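Metallocarboxypeptidase (Trypanosoma cruzi, PDB 3DWC) probably releases C-terminal amino acids, other than proline, from peptides as a metal-dependent carboxypeptidase of the M32 family. Local coordinates at residues C119-D124 with N401-C406; Y358-M363 with K391-L396; M363-I368 with R384-K389. All blocks are in the same frame, centred on the assembly; numbering follows the deposited sequence.

Contact 1 (C119-D124 with N401-C406)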
loop_
_atom_site.group_PDB
_atom_site.type_symbol
_atom_site.label_atom_id
_atom_site.label_comp_id
_atom_site.label_asym_id
_atom_site.label_seq_id
_atom_site.Cartn_x
_atom_site.Cartn_y
_atom_site.Cartn_z
ATOM N N CYS B 119 -30.351 7.809 -7.110
ATOM C CA CYS B 119 -31.703 7.273 -7.352
ATOM C C CYS B 119 -32.088 6.240 -6.296
ATOM O O CYS B 119 -33.207 6.253 -5.759
ATOM C CB CYS B 119 -31.781 6.606 -8.723
ATOM S SG CYS B 119 -31.838 7.718 -10.123
ATOM N N ARG B 120 -31.157 5.322 -6.023
ATOM C CA ARG B 120 -31.327 4.365 -4.936
ATOM C C ARG B 120 -31.703 5.076 -3.646
ATOM O O ARG B 120 -32.699 4.732 -3.016
ATOM C CB ARG B 120 -30.037 3.578 -4.716
ATOM C CG ARG B 120 -30.097 2.541 -3.602
ATOM C CD ARG B 120 -28.920 2.689 -2.655
ATOM N NE ARG B 120 -28.223 1.425 -2.461
ATOM C CZ ARG B 120 -27.018 1.293 -1.904
ATOM N NH1 ARG B 120 -26.336 2.346 -1.458
ATOM N NH2 ARG B 120 -26.482 0.081 -1.803
ATOM N N GLU B 121 -30.897 6.065 -3.264
ATOM C CA GLU B 121 -31.115 6.800 -2.019
ATOM C C GLU B 121 -32.455 7.540 -2.002
ATOM O O GLU B 121 -33.034 7.776 -0.933
ATOM C CB GLU B 121 -29.976 7.793 -1.773
ATOM C CG GLU B 121 -29.941 8.337 -0.339
ATOM C CD GLU B 121 -28.556 8.784 0.109
ATOM O OE1 GLU B 121 -27.626 8.836 -0.730
ATOM O OE2 GLU B 121 -28.399 9.081 1.311
ATOM N N LYS B 122 -32.952 7.885 -3.188
ATOM C CA LYS B 122 -34.210 8.625 -3.326
ATOM C C LYS B 122 -35.441 7.771 -3.695
ATOM O O LYS B 122 -36.547 8.291 -3.730
ATOM C CB LYS B 122 -34.013 9.739 -4.353
ATOM C CG LYS B 122 -33.170 10.901 -3.817
ATOM C CD LYS B 122 -32.820 11.888 -4.917
ATOM C CE LYS B 122 -32.430 13.260 -4.357
ATOM N NZ LYS B 122 -33.525 13.893 -3.558
ATOM N N ASN B 123 -35.248 6.469 -3.946
ATOM C CA ASN B 123 -36.338 5.561 -4.350
ATOM C C ASN B 123 -36.887 5.850 -5.763
ATOM O O ASN B 123 -38.081 5.684 -6.028
ATOM C CB ASN B 123 -37.474 5.575 -3.308
ATOM C CG ASN B 123 -38.372 4.322 -3.368
ATOM O OD1 ASN B 123 -38.116 3.368 -4.113
ATOM N ND2 ASN B 123 -39.441 4.344 -2.588
ATOM N N ASP B 124 -35.996 6.236 -6.674
ATOM C CA ASP B 124 -36.383 6.795 -7.974
ATOM C C ASP B 124 -35.933 5.919 -9.141
ATOM O O ASP B 124 -34.867 6.126 -9.727
ATOM C CB ASP B 124 -35.783 8.189 -8.127
ATOM C CG ASP B 124 -36.365 8.958 -9.323
ATOM O OD1 ASP B 124 -37.527 8.695 -9.710
ATOM O OD2 ASP B 124 -35.652 9.830 -9.864
ATOM N N ASN B 401 -41.323 0.380 -3.688
ATOM C CA ASN B 401 -40.105 0.449 -2.865
ATOM C C ASN B 401 -38.904 -0.078 -3.636
ATOM O O ASN B 401 -38.332 -1.120 -3.303
ATOM C CB ASN B 401 -40.268 -0.350 -1.567
ATOM C CG ASN B 401 -39.151 -0.087 -0.574
ATOM O OD1 ASN B 401 -38.154 0.548 -0.900
ATOM N ND2 ASN B 401 -39.319 -0.574 0.652
ATOM N N ASP B 402 -38.502 0.668 -4.658
ATOM C CA ASP B 402 -37.407 0.244 -5.520
ATOM C C ASP B 402 -36.060 0.360 -4.820
ATOM O O ASP B 402 -35.155 -0.449 -5.064
ATOM C CB ASP B 402 -37.463 1.040 -6.811
ATOM C CG ASP B 402 -38.776 0.847 -7.519
ATOM O OD1 ASP B 402 -39.125 -0.327 -7.809
ATOM O OD2 ASP B 402 -39.477 1.855 -7.751
ATOM N N LYS B 403 -35.947 1.334 -3.920
ATOM C CA LYS B 403 -34.782 1.481 -3.024
ATOM C C LYS B 403 -34.302 0.161 -2.369
ATOM O O LYS B 403 -33.106 -0.212 -2.429
ATOM C CB LYS B 403 -35.154 2.500 -1.934
ATOM C CG LYS B 403 -34.102 2.689 -0.828
ATOM C CD LYS B 403 -34.252 4.073 -0.184
ATOM C CE LYS B 403 -33.130 4.412 0.748
ATOM N NZ LYS B 403 -33.267 5.792 1.233
ATOM N N GLU B 404 -35.246 -0.528 -1.729
ATOM C CA GLU B 404 -34.996 -1.832 -1.103
ATOM C C GLU B 404 -35.463 -2.972 -2.005
ATOM O O GLU B 404 -35.420 -4.133 -1.610
ATOM C CB GLU B 404 -35.710 -1.908 0.254
ATOM C CG GLU B 404 -35.460 -0.696 1.163
ATOM C CD GLU B 404 -35.995 -0.909 2.571
ATOM O OE1 GLU B 404 -37.211 -0.856 2.755
ATOM O OE2 GLU B 404 -35.194 -1.165 3.493
ATOM N N GLY B 405 -35.918 -2.631 -3.203
ATOM C CA GLY B 405 -36.271 -3.584 -4.249
ATOM C C GLY B 405 -35.160 -3.641 -5.278
ATOM O O GLY B 405 -34.010 -3.888 -4.926
ATOM N N CYS B 406 -35.488 -3.378 -6.545
ATOM C CA CYS B 406 -34.535 -3.567 -7.657
ATOM C C CYS B 406 -33.304 -2.664 -7.654
ATOM O O CYS B 406 -32.287 -3.032 -8.241
ATOM C CB CYS B 406 -35.246 -3.515 -9.032
ATOM S SG CYS B 406 -36.088 -1.976 -9.473
#

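Contact 2 (Y358-M363 with K391-L396)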
loop_
_atom_site.group_PDB
_atom_site.type_symbol
_atom_site.label_atom_id
_atom_site.label_comp_id
_atom_site.label_asym_id
_atom_site.label_seq_id
_atom_site.Cartn_x
_atom_site.Cartn_y
_atom_site.Cartn_z
ATOM N N TYR B 358 -31.157 -16.335 1.711
ATOM C CA TYR B 358 -30.163 -15.832 0.784
ATOM C C TYR B 358 -30.273 -16.381 -0.678
ATOM O O TYR B 358 -30.367 -15.595 -1.627
ATOM C CB TYR B 358 -28.773 -16.038 1.379
ATOM C CG TYR B 358 -27.740 -15.163 0.745
ATOM C CD1 TYR B 358 -27.264 -14.032 1.395
ATOM C CD2 TYR B 358 -27.289 -15.422 -0.534
ATOM C CE1 TYR B 358 -26.336 -13.217 0.802
ATOM C CE2 TYR B 358 -26.358 -14.622 -1.119
ATOM C CZ TYR B 358 -25.890 -13.527 -0.453
ATOM O OH TYR B 358 -24.966 -12.745 -1.064
ATOM N N PRO B 359 -30.284 -17.703 -0.867
ATOM C CA PRO B 359 -30.402 -18.231 -2.228
ATOM C C PRO B 359 -31.663 -17.770 -2.995
ATOM O O PRO B 359 -31.641 -17.717 -4.222
ATOM C CB PRO B 359 -30.480 -19.733 -2.001
ATOM C CG PRO B 359 -30.875 -19.908 -0.608
ATOM C CD PRO B 359 -30.175 -18.795 0.098
ATOM N N LEU B 360 -32.747 -17.496 -2.281
ATOM C CA LEU B 360 -33.939 -16.971 -2.909
ATOM C C LEU B 360 -33.684 -15.571 -3.536
ATOM O O LEU B 360 -34.157 -15.299 -4.640
ATOM C CB LEU B 360 -35.090 -16.978 -1.916
ATOM C CG LEU B 360 -35.517 -18.406 -1.581
ATOM C CD1 LEU B 360 -36.423 -18.453 -0.351
ATOM C CD2 LEU B 360 -36.168 -19.091 -2.792
ATOM N N HIS B 361 -32.891 -14.729 -2.873
ATOM C CA HIS B 361 -32.485 -13.430 -3.421
ATOM C C HIS B 361 -31.614 -13.621 -4.668
ATOM O O HIS B 361 -31.752 -12.916 -5.648
ATOM C CB HIS B 361 -31.704 -12.604 -2.370
ATOM C CG HIS B 361 -32.533 -12.131 -1.192
ATOM N ND1 HIS B 361 -33.132 -10.884 -1.144
ATOM C CD2 HIS B 361 -32.832 -12.730 -0.013
ATOM C CE1 HIS B 361 -33.783 -10.753 -0.003
ATOM N NE2 HIS B 361 -33.598 -11.851 0.712
ATOM N N VAL B 362 -30.729 -14.614 -4.638
ATOM C CA VAL B 362 -29.835 -14.905 -5.748
ATOM C C VAL B 362 -30.636 -15.471 -6.903
ATOM O O VAL B 362 -30.474 -15.036 -8.044
ATOM C CB VAL B 362 -28.702 -15.888 -5.298
ATOM C CG1 VAL B 362 -27.882 -16.404 -6.486
ATOM C CG2 VAL B 362 -27.804 -15.203 -4.233
ATOM N N MET B 363 -31.480 -16.462 -6.617
ATOM C CA MET B 363 -32.287 -17.073 -7.658
ATOM C C MET B 363 -33.076 -16.026 -8.444
ATOM O O MET B 363 -33.099 -16.011 -9.663
ATOM C CB MET B 363 -33.306 -18.032 -7.071
ATOM C CG MET B 363 -34.180 -18.639 -8.121
ATOM S SD MET B 363 -34.895 -20.181 -7.566
ATOM C CE MET B 363 -36.086 -19.625 -6.367
ATOM N N LYS B 391 -42.538 -11.561 -3.569
ATOM C CA LYS B 391 -43.746 -12.108 -2.952
ATOM C C LYS B 391 -43.758 -13.616 -3.068
ATOM O O LYS B 391 -44.115 -14.314 -2.138
ATOM C CB LYS B 391 -45.019 -11.572 -3.633
ATOM C CG LYS B 391 -45.306 -10.087 -3.409
ATOM C CD LYS B 391 -46.205 -9.477 -4.502
ATOM C CE LYS B 391 -47.644 -9.994 -4.457
ATOM N NZ LYS B 391 -48.556 -9.375 -5.498
ATOM N N SER B 392 -43.372 -14.118 -4.230
ATOM C CA SER B 392 -43.488 -15.541 -4.499
ATOM C C SER B 392 -42.490 -16.382 -3.708
ATOM O O SER B 392 -42.834 -17.444 -3.168
ATOM C CB SER B 392 -43.287 -15.788 -5.987
ATOM O OG SER B 392 -43.542 -17.136 -6.270
ATOM N N TYR B 393 -41.243 -15.927 -3.685
ATOM C CA TYR B 393 -40.165 -16.675 -3.068
ATOM C C TYR B 393 -40.030 -16.408 -1.579
ATOM O O TYR B 393 -39.854 -17.342 -0.808
ATOM C CB TYR B 393 -38.842 -16.367 -3.777
ATOM C CG TYR B 393 -38.826 -16.732 -5.257
ATOM C CD1 TYR B 393 -39.622 -17.750 -5.760
ATOM C CD2 TYR B 393 -37.974 -16.093 -6.136
ATOM C CE1 TYR B 393 -39.592 -18.090 -7.118
ATOM C CE2 TYR B 393 -37.929 -16.441 -7.504
ATOM C CZ TYR B 393 -38.748 -17.439 -7.977
ATOM O OH TYR B 393 -38.723 -17.786 -9.323
ATOM N N LEU B 394 -40.140 -15.139 -1.183
ATOM C CA LEU B 394 -39.889 -14.704 0.207
ATOM C C LEU B 394 -41.129 -14.185 0.951
ATOM O O LEU B 394 -41.029 -13.817 2.121
ATOM C CB LEU B 394 -38.826 -13.610 0.207
ATOM C CG LEU B 394 -37.415 -14.071 -0.164
ATOM C CD1 LEU B 394 -36.625 -12.959 -0.814
ATOM C CD2 LEU B 394 -36.670 -14.595 1.061
ATOM N N GLY B 395 -42.279 -14.133 0.284
ATOM C CA GLY B 395 -43.517 -13.652 0.901
ATOM C C GLY B 395 -43.548 -12.160 1.224
ATOM O O GLY B 395 -44.346 -11.724 2.054
ATOM N N LEU B 396 -42.712 -11.373 0.551
ATOM C CA LEU B 396 -42.639 -9.941 0.810
ATOM C C LEU B 396 -42.830 -9.112 -0.446
ATOM O O LEU B 396 -42.372 -9.497 -1.516
ATOM C CB LEU B 396 -41.288 -9.602 1.423
ATOM C CG LEU B 396 -40.981 -10.255 2.771
ATOM C CD1 LEU B 396 -39.584 -9.851 3.182
ATOM C CD2 LEU B 396 -42.024 -9.857 3.842
#

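Contact 3 (M363-I368 with R384-K389)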
loop_
_atom_site.group_PDB
_atom_site.type_symbol
_atom_site.label_atom_id
_atom_site.label_comp_id
_atom_site.label_asym_id
_atom_site.label_seq_id
_atom_site.Cartn_x
_atom_site.Cartn_y
_atom_site.Cartn_z
ATOM N N MET B 363 -31.480 -16.462 -6.617
ATOM C CA MET B 363 -32.287 -17.073 -7.658
ATOM C C MET B 363 -33.076 -16.026 -8.444
ATOM O O MET B 363 -33.099 -16.011 -9.663
ATOM C CB MET B 363 -33.306 -18.032 -7.071
ATOM C CG MET B 363 -34.180 -18.639 -8.121
ATOM S SD MET B 363 -34.895 -20.181 -7.566
ATOM C CE MET B 363 -36.086 -19.625 -6.367
ATOM N N LEU B 364 -33.751 -15.166 -7.731
ATOM C CA LEU B 364 -34.491 -14.095 -8.397
ATOM C C LEU B 364 -33.646 -13.147 -9.260
ATOM O O LEU B 364 -34.143 -12.614 -10.262
ATOM C CB LEU B 364 -35.334 -13.337 -7.390
ATOM C CG LEU B 364 -35.031 -11.996 -6.763
ATOM C CD1 LEU B 364 -34.991 -10.809 -7.727
ATOM C CD2 LEU B 364 -36.136 -11.833 -5.765
ATOM N N ARG B 365 -32.393 -12.915 -8.886
ATOM C CA ARG B 365 -31.552 -12.065 -9.712
ATOM C C ARG B 365 -31.118 -12.834 -10.937
ATOM O O ARG B 365 -31.042 -12.269 -12.022
ATOM C CB ARG B 365 -30.375 -11.526 -8.949
ATOM C CG ARG B 365 -30.761 -10.586 -7.838
ATOM C CD ARG B 365 -29.637 -10.458 -6.798
ATOM N NE ARG B 365 -29.824 -9.307 -5.902
ATOM C CZ ARG B 365 -30.814 -9.235 -5.017
ATOM N NH1 ARG B 365 -30.954 -8.174 -4.248
ATOM N NH2 ARG B 365 -31.689 -10.216 -4.923
ATOM N N TYR B 366 -30.864 -14.130 -10.780
ATOM C CA TYR B 366 -30.509 -14.964 -11.918
ATOM C C TYR B 366 -31.616 -14.836 -13.019
ATOM O O TYR B 366 -31.348 -14.484 -14.179
ATOM C CB TYR B 366 -30.264 -16.424 -11.472
ATOM C CG TYR B 366 -30.215 -17.362 -12.639
ATOM C CD1 TYR B 366 -31.204 -18.296 -12.847
ATOM C CD2 TYR B 366 -29.197 -17.253 -13.597
ATOM C CE1 TYR B 366 -31.164 -19.154 -13.959
ATOM C CE2 TYR B 366 -29.147 -18.094 -14.685
ATOM C CZ TYR B 366 -30.133 -19.030 -14.861
ATOM O OH TYR B 366 -30.077 -19.821 -15.952
ATOM N N GLU B 367 -32.856 -15.045 -12.600
ATOM C CA GLU B 367 -33.984 -15.132 -13.493
ATOM C C GLU B 367 -34.211 -13.842 -14.277
ATOM O O GLU B 367 -34.376 -13.863 -15.493
ATOM C CB GLU B 367 -35.225 -15.556 -12.694
ATOM C CG GLU B 367 -35.086 -16.996 -12.250
ATOM C CD GLU B 367 -36.062 -17.461 -11.194
ATOM O OE1 GLU B 367 -35.926 -18.646 -10.787
ATOM O OE2 GLU B 367 -36.950 -16.688 -10.771
ATOM N N ILE B 368 -34.144 -12.725 -13.577
ATOM C CA ILE B 368 -34.247 -11.430 -14.193
ATOM C C ILE B 368 -33.106 -11.168 -15.184
ATOM O O ILE B 368 -33.373 -10.793 -16.337
ATOM C CB ILE B 368 -34.317 -10.335 -13.128
ATOM C CG1 ILE B 368 -35.625 -10.489 -12.347
ATOM C CG2 ILE B 368 -34.226 -8.946 -13.782
ATOM C CD1 ILE B 368 -35.596 -9.909 -10.978
ATOM N N ARG B 384 -41.728 -4.499 -11.490
ATOM C CA ARG B 384 -42.894 -5.369 -11.473
ATOM C C ARG B 384 -42.490 -6.817 -11.193
ATOM O O ARG B 384 -43.026 -7.463 -10.299
ATOM C CB ARG B 384 -43.630 -5.257 -12.813
ATOM C CG ARG B 384 -45.077 -5.745 -12.808
ATOM C CD ARG B 384 -45.257 -7.028 -13.613
ATOM N NE ARG B 384 -44.656 -6.925 -14.947
ATOM C CZ ARG B 384 -44.445 -7.954 -15.766
ATOM N NH1 ARG B 384 -44.801 -9.185 -15.419
ATOM N NH2 ARG B 384 -43.879 -7.740 -16.948
ATOM N N VAL B 385 -41.519 -7.302 -11.949
ATOM C CA VAL B 385 -41.060 -8.682 -11.862
ATOM C C VAL B 385 -40.250 -8.940 -10.572
ATOM O O VAL B 385 -40.293 -10.028 -10.034
ATOM C CB VAL B 385 -40.196 -9.029 -13.098
ATOM C CG1 VAL B 385 -39.617 -10.428 -12.973
ATOM C CG2 VAL B 385 -41.024 -8.886 -14.404
ATOM N N TRP B 386 -39.518 -7.933 -10.099
ATOM C CA TRP B 386 -38.794 -8.009 -8.820
ATOM C C TRP B 386 -39.765 -8.256 -7.686
ATOM O O TRP B 386 -39.534 -9.119 -6.830
ATOM C CB TRP B 386 -38.071 -6.700 -8.542
ATOM C CG TRP B 386 -37.106 -6.794 -7.436
ATOM C CD1 TRP B 386 -37.370 -6.764 -6.105
ATOM C CD2 TRP B 386 -35.701 -6.922 -7.568
ATOM N NE1 TRP B 386 -36.201 -6.873 -5.386
ATOM C CE2 TRP B 386 -35.160 -6.975 -6.266
ATOM C CE3 TRP B 386 -34.835 -7.009 -8.664
ATOM C CZ2 TRP B 386 -33.806 -7.103 -6.030
ATOM C CZ3 TRP B 386 -33.454 -7.146 -8.420
ATOM C CH2 TRP B 386 -32.968 -7.176 -7.120
ATOM N N ASN B 387 -40.861 -7.490 -7.710
ATOM C CA ASN B 387 -41.945 -7.621 -6.741
ATOM C C ASN B 387 -42.663 -8.978 -6.816
ATOM O O ASN B 387 -42.991 -9.580 -5.784
ATOM C CB ASN B 387 -42.948 -6.488 -6.932
ATOM C CG ASN B 387 -44.144 -6.615 -6.009
ATOM O OD1 ASN B 387 -44.015 -6.525 -4.791
ATOM N ND2 ASN B 387 -45.312 -6.855 -6.587
ATOM N N GLU B 388 -42.943 -9.436 -8.035
ATOM C CA GLU B 388 -43.582 -10.740 -8.244
ATOM C C GLU B 388 -42.781 -11.863 -7.602
ATOM O O GLU B 388 -43.310 -12.721 -6.894
ATOM C CB GLU B 388 -43.707 -11.045 -9.738
ATOM C CG GLU B 388 -44.816 -10.291 -10.457
ATOM C CD GLU B 388 -44.868 -10.613 -11.951
ATOM O OE1 GLU B 388 -45.919 -10.345 -12.597
ATOM O OE2 GLU B 388 -43.857 -11.136 -12.480
ATOM N N LYS B 389 -41.490 -11.862 -7.909
ATOM C CA LYS B 389 -40.574 -12.873 -7.429
ATOM C C LYS B 389 -40.393 -12.776 -5.924
ATOM O O LYS B 389 -40.336 -13.798 -5.252
ATOM C CB LYS B 389 -39.249 -12.779 -8.190
ATOM C CG LYS B 389 -39.394 -13.309 -9.641
ATOM C CD LYS B 389 -38.194 -13.056 -10.544
ATOM C CE LYS B 389 -38.397 -13.652 -11.947
ATOM N NZ LYS B 389 -38.740 -15.122 -11.946
#

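Contact 1 (C119-D124 with N401-C406)
Asn123 and Lys403 bring the two backbones within 4.6 Å, CA to CA, where helix 99-122 ends in a Schellman motif: Asn123 has positive phi, and the amides of Asn123 and Asp124 bond back to the carbonyls of Arg120 and Cys119. The facing segment, 401-406, belongs to the loop that follows helix 382-394.

Asn123 CG lies anti to the backbone nitrogen (chi1 -159°), which carries the carboxamide across to the loop backbone. There OD1 accepts two consecutive N-H groups. The bond from Lys403 N to Asn123 OD1 is 3.0 Å long and nearly straight, 168° at the hydrogen, although the donor stands well above the carboxamide plane. Asp402 N is nearer to Asn123 OD1, at 2.8 Å, but its N-H is badly aimed and the bond is weak. On the other branch, Asn123 ND2 donates to the carbonyl of Gly400, so both ends of the amide are engaged and its rotation is fixed.

Lys403 answers in the reverse direction. Its extended chain lies along the last helical turn, where Lys403 CD passes 3.3 Å from Arg120 O. Lys403 NZ then donates a 2.9 Å hydrogen bond to Glu121 O, again from above the carbonyl plane. Within the loop, Asn401 OD1 accepts from Glu404 N in an Asx motif, while Asn401 ND2 reaches Glu404 OE1 at 3.0 Å, a second bond across the same turn.

Each segment thus offers a side chain to the other's main chain. The ammonium of Lys403 meets a carbonyl at the C-terminal end of the helix, where it probably interacts favourably with the helix dipole; the carboxylate of Glu121, with OE2 5.9 Å from Lys403 NZ, could add a longer-range attraction.

Contact 2 (Y358-M363 with K391-L396)
Aliphatic contacts centre on Leu360, which lies nearest Tyr393 along the backbone, 6.2 Å from Leu360 CA to Tyr393 CA. Its two methyls divide the work: Leu360 CD2 packs 3.9 Å from Tyr393 CB, and Leu360 CD1 rests 3.6 Å from Tyr393 O. The side chains of Leu360 and Leu394 lie alongside each other, running head to tail, with Leu360 CB 4.1 Å from Leu394 CG.

Two CH-pi contacts flank this pair. Met363 bends at chi3 (72°), which turns its methyl onto the Tyr393 ring; Met363 CE stands 3.7 Å from the centroid of the Tyr393 ring and only 7° off the normal. The sulfur lies farther back above the same face, a Met-aromatic contact at a distance. From the other helix, Leu394 CD1 covers one face of the His361 imidazole, displaced toward the rim, with its closest approach 3.6 Å to His361 NE2.

Tyr393 OH is hydrogen-bonded to Glu367 OE2, one helical turn beyond Met363. Helix 168-196 adds Leu186 against Leu360 and Arg179 against Met363 and Tyr393.

All five touching residues are buried, and together they form part of the largely apolar interface between helices 358-374 and 382-394, neighbours in the largely helical M32 carboxypeptidase fold.

Contact 3 (M363-I368 with R384-K389)
A helical hairpin is formed where Leu364, Glu367 and Ile368 on helix 358-374 face Val385, Trp386 and Lys389 on helix 382-394, two successive helices of the M32 fold. Their local axes approach to 10.3 Å, and the N-to-C directions differ by 144°, so the pair is antiparallel but clearly splayed.

Trp386 supplies the largest surface. With CG anti to the backbone nitrogen, the indole swings across to helix 358-374. Leu364 CD1 sits over one face of the six-membered ring of Trp386, 3.8 Å from its centroid and almost on the ring normal, a CH-pi contact. Ile368 CD1 approaches obliquely, 3.8 Å from Trp386 CE3.

Arg365 reaches the edge of the six-membered ring, at CZ2 and CH2. The planes of guanidinium and ring are 68° apart: Trp386 CH2 lies over the centre of the guanidinium, whereas Arg365 NH1 comes to the indole edge, 3.5 Å from Trp386 CZ2. The geometry is therefore not a face-to-face stack. The guanidinium is held by Asp409, in a salt bridge through NE, and by the carbonyl of His361 through NH2; Phe420 adds a cation-pi contact.

Farther along the interface, Ile368 CG1 meets Val385 CG1 at 4.0 Å, and the Lys389 methylenes run beside Leu364 and Ile368, with Lys389 CB 4.0 Å from Leu364 CB. Glu367 is a buried acidic group on the same face; Arg179, in a salt bridge with OE1, and Lys389 would offset its negative charge, and OE2 has Tyr393 as a second partner. Lys389 bends at its last torsion (chi4 -54°), which brings Lys389 NZ to the anti side of Glu367 OE2, 2.7 Å away, in a hydrogen-bonded salt bridge tilted out of the carboxylate plane.

Overall arrangement
Contacts 2 and 3 are buried neighbours, their centres about 8 Å apart, and join the same two helices, 358-374 and 382-394. They share Met363 and meet through Tyr393 and Glu367. Contact 2 is apolar and aromatic, whereas contact 3 adds a buried salt bridge to its hydrophobic packing. Contact 1 lies at the surface and depends on side chains bonded to main-chain groups, tying the end of helix 99-122 to the loop after helix 382-394. Its 401-406 loop packs on Trp386 of contact 3 through Gly405 and Cys406, but does not touch contact 2. Along the chain the three are nested, contact 3 inside contact 2 inside contact 1.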